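Local coordinates for protein ribose-phosphate pyrophosphokinase (Sulfolobus solfataricus, PDB 4TWB) that catalyses the magnesium-dependent transfer of pyrophosphate from ATP to ribose 5-phosphate, yielding phosphoribosyl diphosphate (PRPP) and AMP, at residues 159-164 / 213-218; 239-244 / 262-267; 144-149 / 176-181; 123-128 / 243-248. All coordinates share one frame; numbering follows the deposited sequence.

Contact 1 of 4, residues 159-164 / 213-218; sequences PFILAP and VIIDDI
Phe160, Leu162, Val213 and Ile215 tie together two neighbouring parallel strands in the core sheet of the type I phosphoribosyltransferase fold. Val213 N donates to Phe160 O (2.8 Å), Leu162 N to Val213 O (2.9 Å) and Ile215 N to Leu162 O (3.1 Å). The axes of the two strand segments are turned 38° against each other.

The tight part lies at the C-terminal end of 159-164. Here the Pro164 ring crosses Ile214, with CG 3.4 Å from Ile214 CG2. The same ring puts CD 3.3 Å from Ile215 O. With CG1 beside the backbone N (chi1 -46°), Ile214 has CG2 anti to that N, toward the proline. Helix 223-233 covers both residues. Replacing Pro164 by an alanine removes CG and CD, and would probably open a gap beside Ile214 CG2 and free the chain to turn just before Asp165, a predicted magnesium ligand.

The face bearing Ile161 and Val213 meets more loosely, with Ile161 CG1 4.4 Å from Val213 CB. It is not a solvent side: helices 145-155 and 169-178 cover it. Asp216, predicted to bind ribose 5-phosphate, comes next after Ile215. Its OD2 accepts from Asp217 N at 3.0 Å, from above the carboxylate plane.

Contact 2 of 4, residues 239-244 / 262-267; sequences SVTAAA and VKTLIG
Thr241 and Thr264 lie side by side on adjacent parallel strands, pointing the same way. The strands belong to the core sheet of the phosphoribosyltransferase fold and are the two arms of a beta-alpha-beta crossover through helix 253-259. Their segments run within 14° of each other.

The side chains meet through carbon, Thr241 CG2 3.7 Å from Thr264 CB; the same methyl also lies against Thr264 O. Thr241 OG1 lies beside its backbone N (chi1 -65°), which puts the CG2 methyl anti to it. Ala243 and Ile266 share this face and abut directly, CB to CB, at 3.7 Å. Ile266 continues the layer onto strand 279-281.

Ala242 occupies the other face. Its methyl touches two branched side chains, 3.6 Å from Leu265 CD2 and 3.9 Å from Val262 CG1. Leu265 reaches it with the end of its chain. Val262 also crosses Val240 at a slant. Helix 223-233 lies against Val240, Ala242 and Val262.

Backbone bonds fix the pairing. The one at the start of the contact is long, from Lys263 N to Val240 O (3.3 Å). Ala242 then bonds both ways: its N donates to Thr264 O, and its O accepts from Ile266 N at 2.8 Å. The last bond runs from Ala244 N to Ile266 O, 2.9 Å.

Contact 3 of 4, residues 144-149 / 176-181; sequences PYHQIA and AEEINA
His146 ND1 donates to Glu178 OE2 at 2.6 Å, and the bond is nearly straight, with an angle of 167° at the hydrogen. The acceptor lies in the plane of the imidazole, at its edge. The carboxylate is turned differently: ring and carboxylate planes are 41° apart, and the ring nitrogen meets OE2 from above the carboxylate plane. The two side chains cross at about a right angle.

Torsions set up the meeting. Glu178 has CG anti to the backbone N (chi1 173°) and runs on extended, so its carboxylate spans the distance to helix 145-155. There the second oxygen comes near the helix backbone, with Glu178 OE1 3.5 Å from His146 CA. One hydrogen bond holds the carboxylate, and OE1 lies beside the helix. Both residues are exposed, and His146 also touches a crystal neighbour, which may influence its ring.

Beside this bond the segments meet only loosely, carbon against oxygen. Ala149 turns its methyl toward the other segment, 4.3 Å from Glu178 OE1. Ile179 CD1 comes 3.9 Å from Ala149 O.

Ala176 O takes two bonds, from Ala181 N at 2.9 Å and from Ile179 N at 3.1 Å, which arrive from opposite faces of its plane. Asn180 N makes a weak bond to Glu177 O. With Asn180 at positive phi, this is a Schellman motif. The His-carboxylate bond thus links the start of helix 145-155 to the Schellman-capped end of helix 169-178, two helices of the phosphoribosyltransferase fold.

Contact 4 of 4, residues 123-128 / 243-248; sequences VVEPHK and AAIHLL. With AMP (adenosine monophosphate), chain G.
Glu125 and Ile245 bring the two backbones closest, CA to CA 6.9 Å, where strand 120-124 has just ended and segment 243-248 turns a corner at Ile245, and no backbone-to-backbone hydrogen bond joins them. The polar link is made by His246. Its NE2 donates to two successive carbonyls, Val124 O at 3.0 Å and Glu125 O at 3.1 Å. Both oxygens lie in the ring plane, but the nitrogen sits above each carbonyl plane, and both bonds are bent (131° and 145°). Ile245 CG2 covers one ring face, 3.6 Å above the plane and over its centre. The ring's other nitrogen, ND1, bonds to Thr270 OG1, which helps fix its rotation. A leucine in place of His246 has no N-H to offer, and would probably leave these two buried carbonyls without this donor and take from Thr270 OG1 its bond to the ring.

Ile245 meets Glu125 at about a right angle, its CG1 3.3 Å from Glu125 CG. Glu125 is bent at chi2 (-59°), and its carboxylate goes to Arg171 and His143. Farther along, His127 NE2 lies 3.0 Å from AMP O3P; this histidine is also a predicted magnesium ligand.

The contact bridges two sheets. Strand 120-124 runs beside 138-142 in the seven-stranded mixed sheet. Strand 239-244 belongs to the six-stranded parallel one, and the short strand 246-247 pairs with 218-219.

Overall arrangement
Contacts 1 and 2 lie in one six-stranded parallel sheet, centres about 9 Å apart. Strands 211-216 and 239-244 are neighbours there, and Ile214 joins the two contacts. The centre of contact 3 is about 11 Å from that of contact 1, on the helices before and after strand 159-163. Along the chain the segments of contacts 1 and 3 alternate, and contact 1 closes before contact 2 opens. Contact 4 encloses contacts 1 and 3 and shares Ala243 and Ala244 with contact 2. It joins the two sheets near the chain's centre, at the AMP pocket through His127. Asp217 bonds to His127, tying in contact 1; a weak Tyr145-Glu125 bond joins contact 3, farther from the nucleotide.

Contact 1 of 4, residues 159-164 / 213-218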
loop_
_atom_site.group_PDB
_atom_site.type_symbol
_atom_site.label_atom_id
_atom_site.label_comp_id
_atom_site.label_asym_id
_atom_site.label_seq_id
_atom_site.Cartn_x
_atom_site.Cartn_y
_atom_site.Cartn_z
ATOM N N PRO A 159 -39.585 0.792 -14.753
ATOM C CA PRO A 159 -38.182 1.162 -14.893
ATOM C C PRO A 159 -37.756 1.392 -16.336
ATOM O O PRO A 159 -38.093 0.623 -17.224
ATOM C CB PRO A 159 -37.446 -0.077 -14.366
ATOM C CG PRO A 159 -38.511 -1.046 -13.920
ATOM C CD PRO A 159 -39.741 -0.663 -14.636
ATOM N N PHE A 160 -37.013 2.460 -16.564
ATOM C CA PHE A 160 -36.250 2.604 -17.788
ATOM C C PHE A 160 -34.764 2.560 -17.405
ATOM O O PHE A 160 -34.328 3.220 -16.467
ATOM C CB PHE A 160 -36.592 3.917 -18.492
ATOM C CG PHE A 160 -35.901 4.091 -19.814
ATOM C CD1 PHE A 160 -36.550 3.786 -20.997
ATOM C CD2 PHE A 160 -34.595 4.543 -19.870
ATOM C CE1 PHE A 160 -35.916 3.940 -22.206
ATOM C CE2 PHE A 160 -33.956 4.691 -21.073
ATOM C CZ PHE A 160 -34.617 4.393 -22.248
ATOM N N ILE A 161 -33.979 1.773 -18.116
ATOM C CA ILE A 161 -32.587 1.600 -17.737
ATOM C C ILE A 161 -31.630 2.328 -18.669
ATOM O O ILE A 161 -31.523 2.008 -19.850
ATOM C CB ILE A 161 -32.239 0.123 -17.598
ATOM C CG1 ILE A 161 -32.795 -0.376 -16.262
ATOM C CG2 ILE A 161 -30.745 -0.088 -17.662
ATOM C CD1 ILE A 161 -33.150 -1.822 -16.263
ATOM N N LEU A 162 -30.944 3.323 -18.111
ATOM C CA LEU A 162 -30.126 4.255 -18.881
ATOM C C LEU A 162 -28.652 4.073 -18.564
ATOM O O LEU A 162 -28.248 4.146 -17.404
ATOM C CB LEU A 162 -30.525 5.692 -18.549
ATOM C CG LEU A 162 -30.391 6.783 -19.609
ATOM C CD1 LEU A 162 -30.012 8.073 -18.919
ATOM C CD2 LEU A 162 -29.366 6.418 -20.650
ATOM N N ALA A 163 -27.851 3.843 -19.603
ATOM C CA ALA A 163 -26.397 3.711 -19.475
ATOM C C ALA A 163 -25.708 5.027 -19.850
ATOM O O ALA A 163 -25.956 5.563 -20.921
ATOM C CB ALA A 163 -25.900 2.588 -20.359
ATOM N N PRO A 164 -24.843 5.549 -18.966
ATOM C CA PRO A 164 -24.240 6.878 -19.109
ATOM C C PRO A 164 -23.362 7.038 -20.344
ATOM O O PRO A 164 -23.186 8.163 -20.811
ATOM C CB PRO A 164 -23.399 7.021 -17.841
ATOM C CG PRO A 164 -24.011 6.083 -16.878
ATOM C CD PRO A 164 -24.467 4.918 -17.695
ATOM N N VAL A 213 -33.340 4.521 -14.248
ATOM C CA VAL A 213 -32.269 3.993 -13.414
ATOM C C VAL A 213 -30.976 4.048 -14.204
ATOM O O VAL A 213 -30.836 3.384 -15.231
ATOM C CB VAL A 213 -32.514 2.535 -13.020
ATOM C CG1 VAL A 213 -31.432 2.052 -12.079
ATOM C CG2 VAL A 213 -33.867 2.395 -12.380
ATOM N N ILE A 214 -30.033 4.857 -13.738
ATOM C CA ILE A 214 -28.741 4.980 -14.405
ATOM C C ILE A 214 -27.711 4.034 -13.796
ATOM O O ILE A 214 -27.368 4.152 -12.616
ATOM C CB ILE A 214 -28.209 6.411 -14.344
ATOM C CG1 ILE A 214 -29.316 7.395 -14.708
ATOM C CG2 ILE A 214 -27.032 6.566 -15.286
ATOM C CD1 ILE A 214 -28.861 8.824 -14.815
ATOM N N ILE A 215 -27.219 3.108 -14.617
ATOM C CA ILE A 215 -26.339 2.040 -14.153
ATOM C C ILE A 215 -24.911 2.134 -14.710
ATOM O O ILE A 215 -24.705 2.203 -15.923
ATOM C CB ILE A 215 -26.916 0.657 -14.507
ATOM C CG1 ILE A 215 -28.332 0.521 -13.965
ATOM C CG2 ILE A 215 -26.049 -0.450 -13.944
ATOM C CD1 ILE A 215 -28.959 -0.827 -14.254
ATOM N N ASP A 216 -23.929 2.124 -13.814
ATOM C CA ASP A 216 -22.518 2.111 -14.208
ATOM C C ASP A 216 -21.768 1.105 -13.339
ATOM O O ASP A 216 -22.285 0.652 -12.311
ATOM C CB ASP A 216 -21.893 3.510 -14.075
ATOM C CG ASP A 216 -20.863 3.804 -15.162
ATOM O OD1 ASP A 216 -20.413 4.966 -15.266
ATOM O OD2 ASP A 216 -20.499 2.871 -15.912
ATOM N N ASP A 217 -20.555 0.748 -13.750
ATOM C CA ASP A 217 -19.754 -0.174 -12.954
ATOM C C ASP A 217 -19.279 0.496 -11.671
ATOM O O ASP A 217 -19.392 -0.070 -10.585
ATOM C CB ASP A 217 -18.582 -0.759 -13.754
ATOM C CG ASP A 217 -17.517 0.273 -14.100
ATOM O OD1 ASP A 217 -17.900 1.416 -14.448
ATOM O OD2 ASP A 217 -16.304 -0.077 -14.039
ATOM N N ILE A 218 -18.775 1.717 -11.799
ATOM C CA ILE A 218 -18.232 2.444 -10.659
ATOM C C ILE A 218 -18.826 3.850 -10.536
ATOM O O ILE A 218 -19.089 4.515 -11.536
ATOM C CB ILE A 218 -16.704 2.588 -10.793
ATOM C CG1 ILE A 218 -16.042 1.216 -10.894
ATOM C CG2 ILE A 218 -16.127 3.391 -9.630
ATOM C CD1 ILE A 218 -14.613 1.295 -11.299
#

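Contact 2 of 4, residues 239-244 / 262-267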
loop_
_atom_site.group_PDB
_atom_site.type_symbol
_atom_site.label_atom_id
_atom_site.label_comp_id
_atom_site.label_asym_id
_atom_site.label_seq_id
_atom_site.Cartn_x
_atom_site.Cartn_y
_atom_site.Cartn_z
ATOM N N SER A 239 -38.579 10.182 -12.355
ATOM C CA SER A 239 -37.596 10.128 -11.278
ATOM C C SER A 239 -36.301 9.521 -11.800
ATOM O O SER A 239 -36.305 8.833 -12.822
ATOM C CB SER A 239 -38.118 9.323 -10.081
ATOM O OG SER A 239 -38.029 7.924 -10.290
ATOM N N VAL A 240 -35.198 9.793 -11.109
ATOM C CA VAL A 240 -33.907 9.207 -11.453
ATOM C C VAL A 240 -33.296 8.476 -10.264
ATOM O O VAL A 240 -33.193 9.021 -9.174
ATOM C CB VAL A 240 -32.911 10.257 -11.978
ATOM C CG1 VAL A 240 -31.557 9.624 -12.210
ATOM C CG2 VAL A 240 -33.429 10.881 -13.253
ATOM N N THR A 241 -32.925 7.221 -10.482
ATOM C CA THR A 241 -32.218 6.436 -9.486
ATOM C C THR A 241 -30.860 6.077 -10.075
ATOM O O THR A 241 -30.732 5.902 -11.283
ATOM C CB THR A 241 -32.984 5.157 -9.129
ATOM O OG1 THR A 241 -34.215 5.497 -8.487
ATOM C CG2 THR A 241 -32.172 4.301 -8.188
ATOM N N ALA A 242 -29.841 5.993 -9.228
ATOM C CA ALA A 242 -28.508 5.630 -9.691
ATOM C C ALA A 242 -28.050 4.323 -9.058
ATOM O O ALA A 242 -28.279 4.082 -7.876
ATOM C CB ALA A 242 -27.516 6.742 -9.415
ATOM N N ALA A 243 -27.414 3.478 -9.862
ATOM C CA ALA A 243 -26.954 2.177 -9.402
ATOM C C ALA A 243 -25.569 1.854 -9.949
ATOM O O ALA A 243 -25.280 2.084 -11.115
ATOM C CB ALA A 243 -27.948 1.093 -9.804
ATOM N N ALA A 244 -24.710 1.322 -9.099
ATOM C CA ALA A 244 -23.422 0.823 -9.556
ATOM C C ALA A 244 -23.009 -0.378 -8.719
ATOM O O ALA A 244 -23.460 -0.545 -7.584
ATOM C CB ALA A 244 -22.380 1.908 -9.472
ATOM N N VAL A 262 -31.114 12.904 -7.581
ATOM C CA VAL A 262 -31.066 11.457 -7.541
ATOM C C VAL A 262 -31.613 11.004 -6.188
ATOM O O VAL A 262 -30.996 11.196 -5.139
ATOM C CB VAL A 262 -29.664 10.908 -7.816
ATOM C CG1 VAL A 262 -29.624 9.422 -7.540
ATOM C CG2 VAL A 262 -29.263 11.192 -9.249
ATOM N N LYS A 263 -32.804 10.424 -6.229
ATOM C CA LYS A 263 -33.519 10.040 -5.025
ATOM C C LYS A 263 -32.804 8.901 -4.308
ATOM O O LYS A 263 -32.410 9.027 -3.149
ATOM C CB LYS A 263 -34.952 9.613 -5.385
ATOM C CG LYS A 263 -35.883 9.475 -4.184
ATOM C CD LYS A 263 -37.141 8.674 -4.520
ATOM C CE LYS A 263 -37.910 9.289 -5.681
ATOM N NZ LYS A 263 -39.178 8.553 -5.965
ATOM N N THR A 264 -32.630 7.795 -5.024
ATOM C CA THR A 264 -32.170 6.550 -4.433
ATOM C C THR A 264 -30.799 6.177 -4.970
ATOM O O THR A 264 -30.472 6.476 -6.118
ATOM C CB THR A 264 -33.155 5.404 -4.750
ATOM O OG1 THR A 264 -34.498 5.854 -4.531
ATOM C CG2 THR A 264 -32.886 4.195 -3.885
ATOM N N LEU A 265 -29.998 5.526 -4.132
ATOM C CA LEU A 265 -28.699 5.003 -4.549
ATOM C C LEU A 265 -28.594 3.507 -4.314
ATOM O O LEU A 265 -28.807 3.037 -3.196
ATOM C CB LEU A 265 -27.567 5.693 -3.808
ATOM C CG LEU A 265 -27.089 6.997 -4.424
ATOM C CD1 LEU A 265 -25.863 7.458 -3.687
ATOM C CD2 LEU A 265 -26.786 6.804 -5.896
ATOM N N ILE A 266 -28.262 2.762 -5.369
ATOM C CA ILE A 266 -28.090 1.320 -5.258
ATOM C C ILE A 266 -26.654 0.913 -5.502
ATOM O O ILE A 266 -26.075 1.238 -6.539
ATOM C CB ILE A 266 -28.955 0.564 -6.255
ATOM C CG1 ILE A 266 -30.430 0.747 -5.928
ATOM C CG2 ILE A 266 -28.608 -0.903 -6.220
ATOM C CD1 ILE A 266 -31.343 0.327 -7.061
ATOM N N GLY A 267 -26.085 0.204 -4.533
ATOM C CA GLY A 267 -24.747 -0.340 -4.656
ATOM C C GLY A 267 -24.660 -1.744 -4.089
ATOM O O GLY A 267 -25.678 -2.355 -3.749
#

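Contact 3 of 4, residues 144-149 / 176-181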
loop_
_atom_site.group_PDB
_atom_site.type_symbol
_atom_site.label_atom_id
_atom_site.label_comp_id
_atom_site.label_asym_id
_atom_site.label_seq_id
_atom_site.Cartn_x
_atom_site.Cartn_y
_atom_site.Cartn_z
ATOM N N PRO A 144 -22.875 -9.449 -11.274
ATOM C CA PRO A 144 -24.043 -9.682 -10.414
ATOM C C PRO A 144 -25.330 -9.077 -10.999
ATOM O O PRO A 144 -26.121 -8.478 -10.265
ATOM C CB PRO A 144 -23.672 -8.929 -9.130
ATOM C CG PRO A 144 -22.586 -7.949 -9.535
ATOM C CD PRO A 144 -22.219 -8.169 -10.966
ATOM N N TYR A 145 -25.525 -9.225 -12.306
ATOM C CA TYR A 145 -26.639 -8.572 -12.987
ATOM C C TYR A 145 -28.007 -9.018 -12.489
ATOM O O TYR A 145 -28.872 -8.183 -12.262
ATOM C CB TYR A 145 -26.511 -8.697 -14.505
ATOM C CG TYR A 145 -25.230 -8.082 -15.053
ATOM C CD1 TYR A 145 -24.504 -7.159 -14.310
ATOM C CD2 TYR A 145 -24.758 -8.412 -16.316
ATOM C CE1 TYR A 145 -23.344 -6.591 -14.799
ATOM C CE2 TYR A 145 -23.587 -7.847 -16.815
ATOM C CZ TYR A 145 -22.891 -6.935 -16.051
ATOM O OH TYR A 145 -21.736 -6.370 -16.541
ATOM N N HIS A 146 -28.197 -10.315 -12.283
ATOM C CA HIS A 146 -29.493 -10.797 -11.807
ATOM C C HIS A 146 -29.880 -10.189 -10.467
ATOM O O HIS A 146 -31.053 -9.874 -10.243
ATOM C CB HIS A 146 -29.572 -12.329 -11.755
ATOM C CG HIS A 146 -30.747 -12.853 -10.980
ATOM N ND1 HIS A 146 -31.954 -13.170 -11.570
ATOM C CD2 HIS A 146 -30.895 -13.119 -9.660
ATOM C CE1 HIS A 146 -32.794 -13.606 -10.648
ATOM N NE2 HIS A 146 -32.175 -13.590 -9.481
ATOM N N GLN A 147 -28.916 -9.997 -9.575
ATOM C CA GLN A 147 -29.272 -9.464 -8.263
ATOM C C GLN A 147 -29.652 -7.986 -8.341
ATOM O O GLN A 147 -30.489 -7.509 -7.579
ATOM C CB GLN A 147 -28.143 -9.656 -7.268
ATOM C CG GLN A 147 -27.813 -11.083 -6.962
ATOM C CD GLN A 147 -26.969 -11.199 -5.713
ATOM O OE1 GLN A 147 -25.806 -11.590 -5.769
ATOM N NE2 GLN A 147 -27.546 -10.836 -4.575
ATOM N N ILE A 148 -29.026 -7.265 -9.259
ATOM C CA ILE A 148 -29.373 -5.877 -9.491
ATOM C C ILE A 148 -30.736 -5.767 -10.160
ATOM O O ILE A 148 -31.555 -4.941 -9.785
ATOM C CB ILE A 148 -28.302 -5.188 -10.343
ATOM C CG1 ILE A 148 -27.019 -5.035 -9.523
ATOM C CG2 ILE A 148 -28.781 -3.823 -10.815
ATOM C CD1 ILE A 148 -25.846 -4.601 -10.343
ATOM N N ALA A 149 -30.975 -6.614 -11.154
ATOM C CA ALA A 149 -32.283 -6.684 -11.778
ATOM C C ALA A 149 -33.355 -6.940 -10.715
ATOM O O ALA A 149 -34.282 -6.153 -10.571
ATOM C CB ALA A 149 -32.304 -7.751 -12.862
ATOM N N ALA A 176 -31.577 -4.849 -18.110
ATOM C CA ALA A 176 -32.917 -4.500 -18.587
ATOM C C ALA A 176 -33.625 -5.671 -19.250
ATOM O O ALA A 176 -34.813 -5.852 -19.053
ATOM C CB ALA A 176 -32.865 -3.304 -19.537
ATOM N N GLU A 177 -32.904 -6.465 -20.036
ATOM C CA GLU A 177 -33.537 -7.575 -20.751
ATOM C C GLU A 177 -34.072 -8.625 -19.790
ATOM O O GLU A 177 -35.090 -9.247 -20.050
ATOM C CB GLU A 177 -32.601 -8.198 -21.796
ATOM C CG GLU A 177 -32.430 -7.316 -23.027
ATOM C CD GLU A 177 -31.628 -7.972 -24.130
ATOM O OE1 GLU A 177 -30.803 -8.867 -23.830
ATOM O OE2 GLU A 177 -31.822 -7.580 -25.303
ATOM N N GLU A 178 -33.402 -8.802 -18.661
ATOM C CA GLU A 178 -33.835 -9.805 -17.696
ATOM C C GLU A 178 -35.101 -9.380 -16.958
ATOM O O GLU A 178 -35.813 -10.192 -16.355
ATOM C CB GLU A 178 -32.722 -10.105 -16.697
ATOM C CG GLU A 178 -33.173 -11.017 -15.577
ATOM C CD GLU A 178 -32.030 -11.660 -14.835
ATOM O OE1 GLU A 178 -30.867 -11.202 -14.994
ATOM O OE2 GLU A 178 -32.314 -12.625 -14.093
ATOM N N ILE A 179 -35.383 -8.096 -17.013
ATOM C CA ILE A 179 -36.487 -7.540 -16.258
ATOM C C ILE A 179 -37.514 -6.988 -17.264
ATOM O O ILE A 179 -38.510 -6.362 -16.901
ATOM C CB ILE A 179 -35.939 -6.470 -15.272
ATOM C CG1 ILE A 179 -36.839 -6.319 -14.061
ATOM C CG2 ILE A 179 -35.669 -5.111 -15.966
ATOM C CD1 ILE A 179 -36.658 -4.975 -13.393
ATOM N N ASN A 180 -37.247 -7.265 -18.540
ATOM C CA ASN A 180 -38.059 -6.815 -19.678
ATOM C C ASN A 180 -38.382 -5.327 -19.709
ATOM O O ASN A 180 -39.455 -4.920 -20.153
ATOM C CB ASN A 180 -39.315 -7.669 -19.864
ATOM C CG ASN A 180 -39.092 -8.805 -20.833
ATOM O OD1 ASN A 180 -38.553 -8.611 -21.928
ATOM N ND2 ASN A 180 -39.493 -10.003 -20.435
ATOM N N ALA A 181 -37.424 -4.524 -19.259
ATOM C CA ALA A 181 -37.555 -3.080 -19.278
ATOM C C ALA A 181 -36.900 -2.507 -20.535
ATOM O O ALA A 181 -36.101 -3.182 -21.195
ATOM C CB ALA A 181 -36.934 -2.506 -18.048
#

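Contact 4 of 4, residues 123-128 / 243-248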
loop_
_atom_site.group_PDB
_atom_site.type_symbol
_atom_site.label_atom_id
_atom_site.label_comp_id
_atom_site.label_asym_id
_atom_site.label_seq_id
_atom_site.Cartn_x
_atom_site.Cartn_y
_atom_site.Cartn_z
ATOM N N VAL A 123 -13.146 -11.842 -9.464
ATOM C CA VAL A 123 -13.406 -10.402 -9.375
ATOM C C VAL A 123 -14.842 -10.065 -9.765
ATOM O O VAL A 123 -15.407 -10.672 -10.676
ATOM C CB VAL A 123 -12.475 -9.610 -10.303
ATOM C CG1 VAL A 123 -12.658 -8.138 -10.090
ATOM C CG2 VAL A 123 -11.028 -9.992 -10.042
ATOM N N VAL A 124 -15.437 -9.099 -9.079
ATOM C CA VAL A 124 -16.774 -8.651 -9.420
ATOM C C VAL A 124 -16.695 -7.369 -10.269
ATOM O O VAL A 124 -15.996 -6.430 -9.906
ATOM C CB VAL A 124 -17.607 -8.416 -8.158
ATOM C CG1 VAL A 124 -19.024 -7.968 -8.525
ATOM C CG2 VAL A 124 -17.655 -9.674 -7.330
ATOM N N GLU A 125 -17.409 -7.343 -11.395
ATOM C CA GLU A 125 -17.389 -6.206 -12.322
ATOM C C GLU A 125 -16.039 -5.513 -12.413
ATOM O O GLU A 125 -15.889 -4.363 -11.985
ATOM C CB GLU A 125 -18.463 -5.149 -12.002
ATOM C CG GLU A 125 -19.859 -5.493 -12.422
ATOM C CD GLU A 125 -19.992 -5.743 -13.903
ATOM O OE1 GLU A 125 -20.018 -4.775 -14.696
ATOM O OE2 GLU A 125 -20.100 -6.926 -14.267
ATOM N N PRO A 126 -15.060 -6.197 -12.993
ATOM C CA PRO A 126 -13.801 -5.540 -13.352
ATOM C C PRO A 126 -14.116 -4.404 -14.313
ATOM O O PRO A 126 -14.911 -4.618 -15.219
ATOM C CB PRO A 126 -13.042 -6.642 -14.097
ATOM C CG PRO A 126 -14.153 -7.558 -14.609
ATOM C CD PRO A 126 -15.100 -7.594 -13.450
ATOM N N HIS A 127 -13.518 -3.232 -14.130
ATOM C CA HIS A 127 -13.767 -2.107 -15.021
ATOM C C HIS A 127 -13.707 -2.447 -16.521
ATOM O O HIS A 127 -14.510 -1.956 -17.310
ATOM C CB HIS A 127 -12.810 -0.972 -14.714
ATOM C CG HIS A 127 -13.020 0.246 -15.562
ATOM N ND1 HIS A 127 -14.023 1.160 -15.319
ATOM C CD2 HIS A 127 -12.346 0.705 -16.645
ATOM C CE1 HIS A 127 -13.955 2.131 -16.212
ATOM N NE2 HIS A 127 -12.949 1.878 -17.029
ATOM N N LYS A 128 -12.747 -3.263 -16.923
ATOM C CA LYS A 128 -12.725 -3.760 -18.295
ATOM C C LYS A 128 -12.060 -5.146 -18.344
ATOM O O LYS A 128 -10.860 -5.271 -18.140
ATOM C CB LYS A 128 -12.031 -2.761 -19.222
ATOM C CG LYS A 128 -12.283 -3.027 -20.706
ATOM C CD LYS A 128 -11.381 -2.175 -21.593
ATOM C CE LYS A 128 -11.287 -2.731 -23.009
ATOM N NZ LYS A 128 -10.042 -2.273 -23.697
ATOM N N ALA A 243 -27.414 3.478 -9.862
ATOM C CA ALA A 243 -26.954 2.177 -9.402
ATOM C C ALA A 243 -25.569 1.854 -9.949
ATOM O O ALA A 243 -25.280 2.084 -11.115
ATOM C CB ALA A 243 -27.948 1.093 -9.804
ATOM N N ALA A 244 -24.710 1.322 -9.099
ATOM C CA ALA A 244 -23.422 0.823 -9.556
ATOM C C ALA A 244 -23.009 -0.378 -8.719
ATOM O O ALA A 244 -23.460 -0.545 -7.584
ATOM C CB ALA A 244 -22.380 1.908 -9.472
ATOM N N ILE A 245 -22.157 -1.220 -9.276
ATOM C CA ILE A 245 -21.620 -2.332 -8.501
ATOM C C ILE A 245 -20.675 -1.810 -7.389
ATOM O O ILE A 245 -20.820 -2.158 -6.210
ATOM C CB ILE A 245 -20.912 -3.371 -9.408
ATOM C CG1 ILE A 245 -21.926 -4.088 -10.299
ATOM C CG2 ILE A 245 -20.151 -4.381 -8.576
ATOM C CD1 ILE A 245 -22.377 -3.292 -11.530
ATOM N N HIS A 246 -19.735 -0.948 -7.772
ATOM C CA HIS A 246 -18.777 -0.373 -6.841
ATOM C C HIS A 246 -19.097 1.079 -6.528
ATOM O O HIS A 246 -18.875 1.963 -7.355
ATOM C CB HIS A 246 -17.358 -0.483 -7.408
ATOM C CG HIS A 246 -17.021 -1.848 -7.913
ATOM N ND1 HIS A 246 -16.921 -2.943 -7.081
ATOM C CD2 HIS A 246 -16.778 -2.300 -9.167
ATOM C CE1 HIS A 246 -16.622 -4.010 -7.801
ATOM N NE2 HIS A 246 -16.534 -3.647 -9.072
ATOM N N LEU A 247 -19.616 1.330 -5.330
ATOM C CA LEU A 247 -19.940 2.696 -4.918
ATOM C C LEU A 247 -18.830 3.344 -4.098
ATOM O O LEU A 247 -18.918 3.396 -2.869
ATOM C CB LEU A 247 -21.234 2.715 -4.113
ATOM C CG LEU A 247 -22.557 2.908 -4.846
ATOM C CD1 LEU A 247 -23.675 3.132 -3.848
ATOM C CD2 LEU A 247 -22.453 4.085 -5.796
ATOM N N LEU A 248 -17.791 3.838 -4.768
ATOM C CA LEU A 248 -16.678 4.515 -4.089
ATOM C C LEU A 248 -16.970 6.002 -3.950
ATOM O O LEU A 248 -16.286 6.828 -4.556
ATOM C CB LEU A 248 -15.379 4.375 -4.893
ATOM C CG LEU A 248 -15.034 3.057 -5.584
ATOM C CD1 LEU A 248 -13.927 3.280 -6.592
ATOM C CD2 LEU A 248 -14.637 2.014 -4.558
HETATM P P AMP G . -12.372 5.707 -17.202
HETATM O O1P AMP G . -13.494 5.523 -18.200
HETATM O O2P AMP G . -12.774 6.387 -15.910
HETATM O O3P AMP G . -11.499 4.482 -17.036
HETATM O "O5'" AMP G . -11.394 6.766 -17.919
HETATM C "C5'" AMP G . -10.005 6.475 -18.057
HETATM C "C4'" AMP G . -9.181 7.613 -17.467
HETATM O "O4'" AMP G . -9.350 7.649 -16.042
HETATM C "C3'" AMP G . -7.696 7.431 -17.761
HETATM O "O3'" AMP G . -7.214 8.541 -18.531
HETATM C "C2'" AMP G . -7.019 7.336 -16.398
HETATM O "O2'" AMP G . -5.804 8.103 -16.324
HETATM C "C1'" AMP G . -8.079 7.812 -15.404
HETATM N N9 AMP G . -7.991 7.076 -14.108
HETATM C C8 AMP G . -7.269 5.954 -13.863
HETATM N N7 AMP G . -7.395 5.546 -12.572
HETATM C C5 AMP G . -8.205 6.436 -11.960
HETATM C C6 AMP G . -8.753 6.616 -10.594
HETATM N N6 AMP G . -8.446 5.733 -9.613
HETATM N N1 AMP G . -9.574 7.679 -10.362
HETATM C C2 AMP G . -9.893 8.558 -11.339
HETATM N N3 AMP G . -9.432 8.467 -12.605
HETATM C C4 AMP G . -8.593 7.449 -12.968
#